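Local coordinates for protein DNMT2 (Spodoptera frugiperda, PDB 4H0N) that probably methylates a cytosine in the anticodon loop of tRNA(Asp), and also cytosines in DNA, with S-adenosyl-L-methionine as methyl donor, at residues A[69-74]-A[112-117]; A[101-106]-A[133-138]; A[140-145]-A[171-176]. The protein carries 3 engineered substitutions. One frame throughout, in Å; residues are numbered along the deposited sequence.

Contact 1 (A[69-74]-A[112-117])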
loop_
_atom_site.group_PDB
_atom_site.type_symbol
_atom_site.label_atom_id
_atom_site.label_comp_id
_atom_site.label_asym_id
_atom_site.label_seq_id
_atom_site.Cartn_x
_atom_site.Cartn_y
_atom_site.Cartn_z
ATOM N N ASN A 69 -14.898 -21.091 -6.787
ATOM C CA ASN A 69 -16.102 -20.324 -7.073
ATOM C C ASN A 69 -15.936 -18.827 -6.822
ATOM O O ASN A 69 -16.900 -18.139 -6.491
ATOM C CB ASN A 69 -17.300 -20.880 -6.290
ATOM C CG ASN A 69 -18.628 -20.562 -6.948
ATOM O OD1 ASN A 69 -18.760 -20.626 -8.170
ATOM N ND2 ASN A 69 -19.620 -20.207 -6.140
ATOM N N VAL A 70 -14.714 -18.323 -6.986
ATOM C CA VAL A 70 -14.469 -16.891 -6.848
ATOM C C VAL A 70 -15.160 -16.117 -7.971
ATOM O O VAL A 70 -15.279 -16.610 -9.095
ATOM C CB VAL A 70 -12.950 -16.547 -6.785
ATOM C CG1 VAL A 70 -12.140 -17.766 -6.383
ATOM C CG2 VAL A 70 -12.445 -15.982 -8.110
ATOM N N ASP A 71 -15.641 -14.919 -7.650
ATOM C CA ASP A 71 -16.275 -14.049 -8.634
ATOM C C ASP A 71 -15.576 -12.705 -8.627
ATOM O O ASP A 71 -15.835 -11.850 -9.476
ATOM C CB ASP A 71 -17.764 -13.859 -8.323
ATOM C CG ASP A 71 -18.006 -13.124 -7.008
ATOM O OD1 ASP A 71 -17.288 -13.393 -6.026
ATOM O OD2 ASP A 71 -18.920 -12.274 -6.954
ATOM N N THR A 72 -14.680 -12.539 -7.656
ATOM C CA THR A 72 -14.032 -11.262 -7.385
ATOM C C THR A 72 -12.547 -11.450 -7.109
ATOM O O THR A 72 -12.165 -12.267 -6.274
ATOM C CB THR A 72 -14.673 -10.565 -6.160
ATOM O OG1 THR A 72 -16.073 -10.362 -6.401
ATOM C CG2 THR A 72 -13.998 -9.224 -5.879
ATOM N N ILE A 73 -11.713 -10.689 -7.810
ATOM C CA ILE A 73 -10.270 -10.736 -7.590
ATOM C C ILE A 73 -9.732 -9.401 -7.056
ATOM O O ILE A 73 -9.982 -8.343 -7.637
ATOM C CB ILE A 73 -9.513 -11.152 -8.878
ATOM C CG1 ILE A 73 -9.863 -12.593 -9.261
ATOM C CG2 ILE A 73 -8.011 -11.011 -8.695
ATOM C CD1 ILE A 73 -9.252 -13.044 -10.563
ATOM N N LEU A 74 -9.016 -9.464 -5.935
ATOM C CA LEU A 74 -8.327 -8.304 -5.372
ATOM C C LEU A 74 -6.825 -8.535 -5.460
ATOM O O LEU A 74 -6.310 -9.535 -4.960
ATOM C CB LEU A 74 -8.736 -8.080 -3.918
ATOM C CG LEU A 74 -10.221 -7.831 -3.672
ATOM C CD1 LEU A 74 -10.458 -7.568 -2.200
ATOM C CD2 LEU A 74 -10.723 -6.673 -4.522
ATOM N N VAL A 112 -15.187 -15.084 -12.810
ATOM C CA VAL A 112 -14.737 -13.807 -12.270
ATOM C C VAL A 112 -15.492 -12.613 -12.857
ATOM O O VAL A 112 -15.448 -12.365 -14.062
ATOM C CB VAL A 112 -13.230 -13.618 -12.467
ATOM C CG1 VAL A 112 -12.798 -12.264 -11.936
ATOM C CG2 VAL A 112 -12.471 -14.735 -11.764
ATOM N N ASP A 113 -16.186 -11.878 -11.986
ATOM C CA ASP A 113 -17.019 -10.748 -12.404
ATOM C C ASP A 113 -16.404 -9.389 -12.078
ATOM O O ASP A 113 -16.548 -8.430 -12.837
ATOM C CB ASP A 113 -18.407 -10.839 -11.762
ATOM C CG ASP A 113 -19.326 -11.801 -12.487
ATOM O OD1 ASP A 113 -19.214 -11.916 -13.724
ATOM O OD2 ASP A 113 -20.168 -12.436 -11.819
ATOM N N TYR A 114 -15.732 -9.303 -10.941
ATOM C CA TYR A 114 -15.190 -8.036 -10.498
ATOM C C TYR A 114 -13.699 -8.144 -10.232
ATOM O O TYR A 114 -13.245 -9.064 -9.557
ATOM C CB TYR A 114 -15.905 -7.579 -9.230
ATOM C CG TYR A 114 -17.411 -7.668 -9.298
ATOM C CD1 TYR A 114 -18.077 -8.807 -8.863
ATOM C CD2 TYR A 114 -18.171 -6.606 -9.776
ATOM C CE1 TYR A 114 -19.458 -8.893 -8.910
ATOM C CE2 TYR A 114 -19.553 -6.681 -9.826
ATOM C CZ TYR A 114 -20.191 -7.826 -9.393
ATOM O OH TYR A 114 -21.568 -7.906 -9.446
ATOM N N ILE A 115 -12.937 -7.198 -10.761
ATOM C CA ILE A 115 -11.502 -7.160 -10.522
ATOM C C ILE A 115 -11.129 -5.785 -10.005
ATOM O O ILE A 115 -11.557 -4.776 -10.562
ATOM C CB ILE A 115 -10.710 -7.423 -11.818
ATOM C CG1 ILE A 115 -11.018 -8.815 -12.366
ATOM C CG2 ILE A 115 -9.226 -7.298 -11.575
ATOM C CD1 ILE A 115 -10.323 -9.114 -13.685
ATOM N N LEU A 116 -10.349 -5.743 -8.927
ATOM C CA LEU A 116 -9.739 -4.495 -8.467
ATOM C C LEU A 116 -8.240 -4.686 -8.323
ATOM O O LEU A 116 -7.793 -5.572 -7.597
ATOM C CB LEU A 116 -10.334 -4.031 -7.132
ATOM C CG LEU A 116 -9.900 -2.645 -6.629
ATOM C CD1 LEU A 116 -11.030 -2.016 -5.835
ATOM C CD2 LEU A 116 -8.626 -2.696 -5.785
ATOM N N MET A 117 -7.468 -3.846 -9.005
ATOM C CA MET A 117 -6.020 -3.907 -8.900
ATOM C C MET A 117 -5.407 -2.578 -8.476
ATOM O O MET A 117 -5.751 -1.531 -9.018
ATOM C CB MET A 117 -5.407 -4.351 -10.226
ATOM C CG MET A 117 -3.891 -4.219 -10.282
ATOM S SD MET A 117 -3.237 -4.167 -11.960
ATOM C CE MET A 117 -4.415 -3.071 -12.741
#
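The aromatic ring of Tyr114 meets Asp71 at its edge: the carboxylate OD2 lies in the ring plane, 3.9 Å from CE1, with the two planes turned 89° apart. Thr72 OG1 approaches the ring obliquely, 3.5 Å from CD1, while Phe332 stacks against the ring and His4 meets it at a steep angle. OG1 sits beside the backbone N (chi1 -58°), which turns the hydroxyl to the tyrosine and into a weak hydrogen bond with Asp71 OD1, whereas CG2 lies by the carbonyl of Tyr114. A glycine here would probably leave Asp71 OD1 without its weak hydroxyl partner and open a gap beside CB and CD1 of the tyrosine. The backbones run parallel, 5° apart. Asp71 O accepts from both Asp113 N and Tyr114 N, the latter at 2.9 Å; Ile73 N donates to Tyr114 O at 2.8 Å and Leu116 N to Ile73 O at 2.9 Å. On the face opposite Thr72 and Tyr114, CD1 of Ile73 crosses Val112 and touches its CG2 at 3.8 Å; beta-branched Ile73 suits an extended strand and, with Val112 just before the partner strand, fills this buried layer. Leu74 CD2 rests on Leu116 CB at 3.7 Å, on the same face as Tyr114, under helix 321-332. These are neighbouring central strands of the Rossmann-like methyltransferase sheet. The buried carboxylate of Asp71 is held by Lys5 N and His4 ND1 of strand 4-9; these bonds probably stabilise its negative charge, and the ring edge, whose C-H groups are partly positive, is likely to suit OD2.

Contact 2 (A[101-106]-A[133-138]). With CA (calcium ion), chain F.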
loop_
_atom_site.group_PDB
_atom_site.type_symbol
_atom_site.label_atom_id
_atom_site.label_comp_id
_atom_site.label_asym_id
_atom_site.label_seq_id
_atom_site.Cartn_x
_atom_site.Cartn_y
_atom_site.Cartn_z
ATOM N N TYR A 101 1.215 -13.612 -16.350
ATOM C CA TYR A 101 0.492 -14.868 -16.258
ATOM C C TYR A 101 -1.003 -14.638 -16.056
ATOM O O TYR A 101 -1.827 -15.368 -16.607
ATOM C CB TYR A 101 1.040 -15.722 -15.121
ATOM C CG TYR A 101 0.257 -16.990 -14.908
ATOM C CD1 TYR A 101 -0.597 -17.131 -13.819
ATOM C CD2 TYR A 101 0.357 -18.046 -15.810
ATOM C CE1 TYR A 101 -1.314 -18.293 -13.625
ATOM C CE2 TYR A 101 -0.361 -19.213 -15.624
ATOM C CZ TYR A 101 -1.193 -19.333 -14.529
ATOM O OH TYR A 101 -1.905 -20.493 -14.343
ATOM N N LEU A 102 -1.344 -13.623 -15.266
ATOM C CA LEU A 102 -2.744 -13.304 -14.998
ATOM C C LEU A 102 -3.457 -12.825 -16.254
ATOM O O LEU A 102 -4.520 -13.339 -16.601
ATOM C CB LEU A 102 -2.864 -12.258 -13.890
ATOM C CG LEU A 102 -2.353 -12.710 -12.521
ATOM C CD1 LEU A 102 -2.667 -11.668 -11.462
ATOM C CD2 LEU A 102 -2.932 -14.067 -12.139
ATOM N N ILE A 103 -2.862 -11.843 -16.925
ATOM C CA ILE A 103 -3.388 -11.323 -18.181
ATOM C C ILE A 103 -3.695 -12.461 -19.144
ATOM O O ILE A 103 -4.718 -12.453 -19.834
ATOM C CB ILE A 103 -2.386 -10.362 -18.844
ATOM C CG1 ILE A 103 -2.157 -9.140 -17.948
ATOM C CG2 ILE A 103 -2.871 -9.945 -20.225
ATOM C CD1 ILE A 103 -1.102 -8.182 -18.467
ATOM N N GLY A 104 -2.806 -13.447 -19.169
ATOM C CA GLY A 104 -3.000 -14.630 -19.981
ATOM C C GLY A 104 -4.273 -15.363 -19.617
ATOM O O GLY A 104 -5.160 -15.483 -20.450
ATOM N N ILE A 105 -4.378 -15.817 -18.371
ATOM C CA ILE A 105 -5.470 -16.692 -17.960
ATOM C C ILE A 105 -6.812 -16.000 -17.781
ATOM O O ILE A 105 -7.750 -16.615 -17.283
ATOM C CB ILE A 105 -5.169 -17.426 -16.633
ATOM C CG1 ILE A 105 -4.974 -16.422 -15.497
ATOM C CG2 ILE A 105 -3.972 -18.353 -16.780
ATOM C CD1 ILE A 105 -5.077 -17.041 -14.123
ATOM N N LEU A 106 -6.920 -14.737 -18.173
ATOM C CA LEU A 106 -8.158 -14.001 -17.937
ATOM C C LEU A 106 -9.356 -14.545 -18.730
ATOM O O LEU A 106 -10.469 -14.633 -18.210
ATOM C CB LEU A 106 -7.963 -12.507 -18.206
ATOM C CG LEU A 106 -9.048 -11.599 -17.619
ATOM C CD1 LEU A 106 -9.321 -11.932 -16.151
ATOM C CD2 LEU A 106 -8.637 -10.145 -17.770
ATOM N N ILE A 133 -5.238 -3.770 -20.170
ATOM C CA ILE A 133 -6.506 -3.148 -20.524
ATOM C C ILE A 133 -7.072 -3.818 -21.767
ATOM O O ILE A 133 -8.278 -4.061 -21.877
ATOM C CB ILE A 133 -6.322 -1.637 -20.800
ATOM C CG1 ILE A 133 -6.012 -0.888 -19.498
ATOM C CG2 ILE A 133 -7.542 -1.050 -21.506
ATOM C CD1 ILE A 133 -6.946 -1.219 -18.342
ATOM N N ASP A 134 -6.175 -4.120 -22.697
ATOM C CA ASP A 134 -6.528 -4.769 -23.948
ATOM C C ASP A 134 -7.143 -6.145 -23.716
ATOM O O ASP A 134 -8.028 -6.570 -24.457
ATOM C CB ASP A 134 -5.285 -4.910 -24.815
ATOM C CG ASP A 134 -5.590 -5.486 -26.169
ATOM O OD1 ASP A 134 -5.808 -4.686 -27.104
ATOM O OD2 ASP A 134 -5.617 -6.731 -26.294
ATOM N N LYS A 135 -6.668 -6.842 -22.688
ATOM C CA LYS A 135 -7.206 -8.152 -22.363
ATOM C C LYS A 135 -8.578 -8.015 -21.715
ATOM O O LYS A 135 -9.427 -8.889 -21.860
ATOM C CB LYS A 135 -6.260 -8.936 -21.448
ATOM C CG LYS A 135 -6.575 -10.426 -21.379
ATOM C CD LYS A 135 -6.486 -11.038 -22.771
ATOM C CE LYS A 135 -7.176 -12.391 -22.865
ATOM N NZ LYS A 135 -6.440 -13.472 -22.160
ATOM N N LEU A 136 -8.791 -6.916 -20.999
ATOM C CA LEU A 136 -10.099 -6.649 -20.408
ATOM C C LEU A 136 -11.181 -6.478 -21.486
ATOM O O LEU A 136 -12.228 -7.128 -21.435
ATOM C CB LEU A 136 -10.054 -5.415 -19.503
ATOM C CG LEU A 136 -9.218 -5.483 -18.220
ATOM C CD1 LEU A 136 -9.350 -4.183 -17.434
ATOM C CD2 LEU A 136 -9.627 -6.662 -17.360
ATOM N N LYS A 137 -10.919 -5.602 -22.453
ATOM C CA LYS A 137 -11.860 -5.345 -23.536
ATOM C C LYS A 137 -12.199 -6.629 -24.276
ATOM O O LYS A 137 -13.345 -6.851 -24.654
ATOM C CB LYS A 137 -11.277 -4.339 -24.529
ATOM C CG LYS A 137 -11.160 -2.914 -24.030
ATOM C CD LYS A 137 -10.384 -2.077 -25.041
ATOM C CE LYS A 137 -10.970 -0.683 -25.195
ATOM N NZ LYS A 137 -11.008 0.061 -23.904
ATOM N N GLU A 138 -11.184 -7.463 -24.482
ATOM C CA GLU A 138 -11.332 -8.726 -25.192
ATOM C C GLU A 138 -12.270 -9.665 -24.455
ATOM O O GLU A 138 -12.981 -10.454 -25.078
ATOM C CB GLU A 138 -9.966 -9.401 -25.339
ATOM C CG GLU A 138 -9.504 -9.616 -26.769
ATOM C CD GLU A 138 -7.998 -9.784 -26.869
ATOM O OE1 GLU A 138 -7.450 -10.710 -26.233
ATOM O OE2 GLU A 138 -7.358 -8.977 -27.573
HETATM CA CA CA F . -5.597 -17.427 -22.530
#
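Lys135 NZ is gripped near the C-terminal part of helix 99-105: it donates to Ile103 O at 3.1 Å and also lies 2.9 Å from Gly104 O, at an angle too poor for a hydrogen bond. Asp107 OD1 adds a weak hydrogen bond. The ammonium comes to Ile103 O in the carbonyl plane, with a C=O...N angle of 153°. The lysine gets there by bending twice, at chi2 (59°) and at chi4 (-72°), which folds its chain over the backbone of Ile103 and tucks the tip back against the helix. On the way its methylenes serve as apolar surface: CB lies 3.7 Å from Ile103 CG2, and CG runs alongside Leu106 CB at 4.0 Å, the two side chains passing in opposite directions. A long aliphatic side chain with a charged end therefore suits this place, apolar along its stem and polar at its tip. Deeper in, Leu106 CD2 meets Leu136 CD2 at 3.6 Å, and Leu136 in turn packs on Phe141, Cys164 and Ala166. Helices 99-105 and 127-138 are thus joined side by side over one face of the central sheet, with Ile103 also touching Leu131 and Phe132. Gly104 O binds the calcium ion at 2.9 Å, together with Asp107 OD1. Two cations lie close together near Gly104, the calcium 4.1 Å from Lys135 NZ. Carbonyl oxygens late in a helix carry the negative end of its dipole, and with the aspartate they would probably offset both positive charges.

Contact 3 (A[140-145]-A[171-176])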
loop_
_atom_site.group_PDB
_atom_site.type_symbol
_atom_site.label_atom_id
_atom_site.label_comp_id
_atom_site.label_asym_id
_atom_site.label_seq_id
_atom_site.Cartn_x
_atom_site.Cartn_y
_atom_site.Cartn_z
ATOM N N ASN A 140 -14.768 -8.808 -22.540
ATOM C CA ASN A 140 -15.999 -8.068 -22.244
ATOM C C ASN A 140 -16.066 -7.469 -20.825
ATOM O O ASN A 140 -17.111 -7.477 -20.166
ATOM C CB ASN A 140 -17.221 -8.922 -22.576
ATOM C CG ASN A 140 -17.081 -9.630 -23.921
ATOM O OD1 ASN A 140 -17.166 -9.006 -24.984
ATOM N ND2 ASN A 140 -16.855 -10.939 -23.878
ATOM N N PHE A 141 -14.930 -6.939 -20.379
ATOM C CA PHE A 141 -14.848 -6.200 -19.135
ATOM C C PHE A 141 -14.972 -4.717 -19.426
ATOM O O PHE A 141 -14.471 -4.240 -20.457
ATOM C CB PHE A 141 -13.519 -6.483 -18.430
ATOM C CG PHE A 141 -13.565 -7.673 -17.512
ATOM C CD1 PHE A 141 -13.849 -7.504 -16.170
ATOM C CD2 PHE A 141 -13.333 -8.960 -17.987
ATOM C CE1 PHE A 141 -13.902 -8.582 -15.312
ATOM C CE2 PHE A 141 -13.384 -10.052 -17.127
ATOM C CZ PHE A 141 -13.673 -9.859 -15.787
ATOM N N ILE A 142 -15.658 -3.994 -18.541
ATOM C CA ILE A 142 -15.648 -2.537 -18.585
ATOM C C ILE A 142 -14.879 -2.055 -17.364
ATOM O O ILE A 142 -14.808 -2.761 -16.356
ATOM C CB ILE A 142 -17.050 -1.950 -18.572
ATOM C CG1 ILE A 142 -17.895 -2.563 -17.449
ATOM C CG2 ILE A 142 -17.721 -2.177 -19.918
ATOM C CD1 ILE A 142 -19.286 -1.960 -17.366
ATOM N N TYR A 143 -14.294 -0.865 -17.438
ATOM C CA TYR A 143 -13.334 -0.455 -16.417
ATOM C C TYR A 143 -13.217 1.050 -16.205
ATOM O O TYR A 143 -13.637 1.852 -17.034
ATOM C CB TYR A 143 -11.958 -0.997 -16.788
ATOM C CG TYR A 143 -11.447 -0.451 -18.100
ATOM C CD1 TYR A 143 -10.621 0.662 -18.133
ATOM C CD2 TYR A 143 -11.807 -1.036 -19.310
ATOM C CE1 TYR A 143 -10.158 1.172 -19.330
ATOM C CE2 TYR A 143 -11.345 -0.535 -20.514
ATOM C CZ TYR A 143 -10.521 0.569 -20.516
ATOM O OH TYR A 143 -10.057 1.080 -21.703
ATOM N N GLN A 144 -12.626 1.412 -15.077
ATOM C CA GLN A 144 -12.165 2.766 -14.853
ATOM C C GLN A 144 -10.767 2.736 -14.229
ATOM O O GLN A 144 -10.518 1.984 -13.282
ATOM C CB GLN A 144 -13.129 3.513 -13.941
ATOM C CG GLN A 144 -12.705 4.937 -13.667
ATOM C CD GLN A 144 -12.709 5.793 -14.916
ATOM O OE1 GLN A 144 -13.766 6.221 -15.386
ATOM N NE2 GLN A 144 -11.526 6.057 -15.461
ATOM N N GLU A 145 -9.855 3.537 -14.774
ATOM C CA GLU A 145 -8.534 3.706 -14.181
ATOM C C GLU A 145 -8.490 4.938 -13.285
ATOM O O GLU A 145 -9.085 5.966 -13.598
ATOM C CB GLU A 145 -7.471 3.836 -15.268
ATOM C CG GLU A 145 -7.346 2.628 -16.164
ATOM C CD GLU A 145 -6.184 2.743 -17.126
ATOM O OE1 GLU A 145 -6.129 3.738 -17.880
ATOM O OE2 GLU A 145 -5.317 1.842 -17.119
ATOM N N LEU A 171 -23.394 -6.748 -16.235
ATOM C CA LEU A 171 -23.921 -6.384 -14.935
ATOM C C LEU A 171 -24.107 -4.875 -14.961
ATOM O O LEU A 171 -23.188 -4.140 -15.324
ATOM C CB LEU A 171 -22.934 -6.785 -13.840
ATOM C CG LEU A 171 -22.214 -8.119 -14.070
ATOM C CD1 LEU A 171 -21.107 -8.338 -13.047
ATOM C CD2 LEU A 171 -23.202 -9.277 -14.054
ATOM N N THR A 172 -25.298 -4.415 -14.599
ATOM C CA THR A 172 -25.629 -2.998 -14.686
ATOM C C THR A 172 -24.773 -2.154 -13.769
ATOM O O THR A 172 -24.892 -2.249 -12.545
ATOM C CB THR A 172 -27.082 -2.747 -14.302
ATOM O OG1 THR A 172 -27.378 -3.455 -13.088
ATOM C CG2 THR A 172 -28.005 -3.212 -15.415
ATOM N N TRP A 173 -23.928 -1.320 -14.370
ATOM C CA TRP A 173 -23.024 -0.450 -13.626
ATOM C C TRP A 173 -23.417 1.020 -13.753
ATOM O O TRP A 173 -23.162 1.648 -14.782
ATOM C CB TRP A 173 -21.594 -0.635 -14.117
ATOM C CG TRP A 173 -20.557 -0.214 -13.116
ATOM C CD1 TRP A 173 -20.739 -0.026 -11.773
ATOM C CD2 TRP A 173 -19.174 0.070 -13.376
ATOM N NE1 TRP A 173 -19.554 0.356 -11.187
ATOM C CE2 TRP A 173 -18.583 0.419 -12.148
ATOM C CE3 TRP A 173 -18.385 0.063 -14.532
ATOM C CZ2 TRP A 173 -17.237 0.759 -12.043
ATOM C CZ3 TRP A 173 -17.048 0.397 -14.424
ATOM C CH2 TRP A 173 -16.488 0.741 -13.190
ATOM N N PRO A 174 -24.028 1.573 -12.695
ATOM C CA PRO A 174 -24.499 2.960 -12.635
ATOM C C PRO A 174 -23.365 3.968 -12.775
ATOM O O PRO A 174 -23.603 5.104 -13.170
ATOM C CB PRO A 174 -25.102 3.065 -11.231
ATOM C CG PRO A 174 -25.399 1.660 -10.832
ATOM C CD PRO A 174 -24.325 0.839 -11.454
ATOM N N PHE A 175 -22.145 3.552 -12.456
ATOM C CA PHE A 175 -21.005 4.463 -12.468
ATOM C C PHE A 175 -20.711 5.048 -13.847
ATOM O O PHE A 175 -20.508 4.309 -14.804
ATOM C CB PHE A 175 -19.752 3.769 -11.934
ATOM C CG PHE A 175 -18.573 4.683 -11.821
ATOM C CD1 PHE A 175 -18.528 5.645 -10.830
ATOM C CD2 PHE A 175 -17.523 4.600 -12.716
ATOM C CE1 PHE A 175 -17.454 6.497 -10.723
ATOM C CE2 PHE A 175 -16.444 5.456 -12.614
ATOM C CZ PHE A 175 -16.409 6.402 -11.616
ATOM N N LYS A 176 -20.678 6.375 -13.945
ATOM C CA LYS A 176 -20.360 7.032 -15.212
ATOM C C LYS A 176 -18.857 7.029 -15.521
ATOM O O LYS A 176 -18.164 8.025 -15.306
ATOM C CB LYS A 176 -20.887 8.464 -15.234
ATOM C CG LYS A 176 -20.920 9.062 -16.631
ATOM C CD LYS A 176 -21.288 10.541 -16.607
ATOM C CE LYS A 176 -21.858 10.989 -17.949
ATOM N NZ LYS A 176 -21.065 10.448 -19.087
#
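Strand 141-145 runs extended past the irregular segment 171-176, their backbones well apart, with 9.1 Å between CA of Ile142 and CA of Trp173, so that side chains make the contact. Ile142 and Trp173 run antiparallel alongside one another, and the isoleucine CD1 touches the indole at its edge, near the ring plane, 3.6 Å from CE3. With chi1 at 49°, CG1 of Ile142 is flanked by both backbone N and C, which swings CD1 toward the tryptophan. Further along the same edge, CZ3 comes 4.3 Å from Tyr143 N and CH2 lies 4.4 Å from Gln144 N, so the broad indole spans three residues of the strand. The strand is the outermost of the central sheet and pairs with the antiparallel strand 161-168, in the strand order 3-2-1-4-5-7-6 familiar from class I methyltransferases; the loop that leaves strand 161-168 folds back over the sheet face that carries helix 321-332. Phe175 CB lies over one face of the indole, away from its centre, and Trp173 NE1 is satisfied by Ile330 O. The phenyl CE2 of Phe175 approaches Gln144 CG at 3.9 Å, with the amide and ring planes 81° apart. Glutamine suits this place because its methylenes pack on the aromatic while its amide serves the backbone: the chain bends at chi2, NE2 donates to Glu145 O at 3.1 Å, and OE1 accepts from Arg178 N. On the other side of the strand, Tyr143 packs on Ile133 of helix 127-138 and makes a cation-pi contact with Arg177.

In the fold
The three contacts build outward through one methyltransferase domain: contact 1 lies in the middle of the sheet, contact 2 in the helices over one face, and contact 3 at the strand 141-148 edge. The centre of contact 1 is 13 Å from that of contact 2 and 14 Å from that of contact 3. Ile115 CD1 meets Leu106 CD1 at 3.9 Å, tying contact 1 to contact 2; Leu136 O probably accepts from Phe141 N at 2.9 Å in the Schellman motif that ends helix 127-138. Contact 1 comes closest to the bound cofactor product, the Leu74 side chain about 9 Å from S-adenosyl-L-homocysteine. The Ile103 side chain is about 13 Å from S-adenosyl-L-homocysteine. Contact 3 lies away from the known sites.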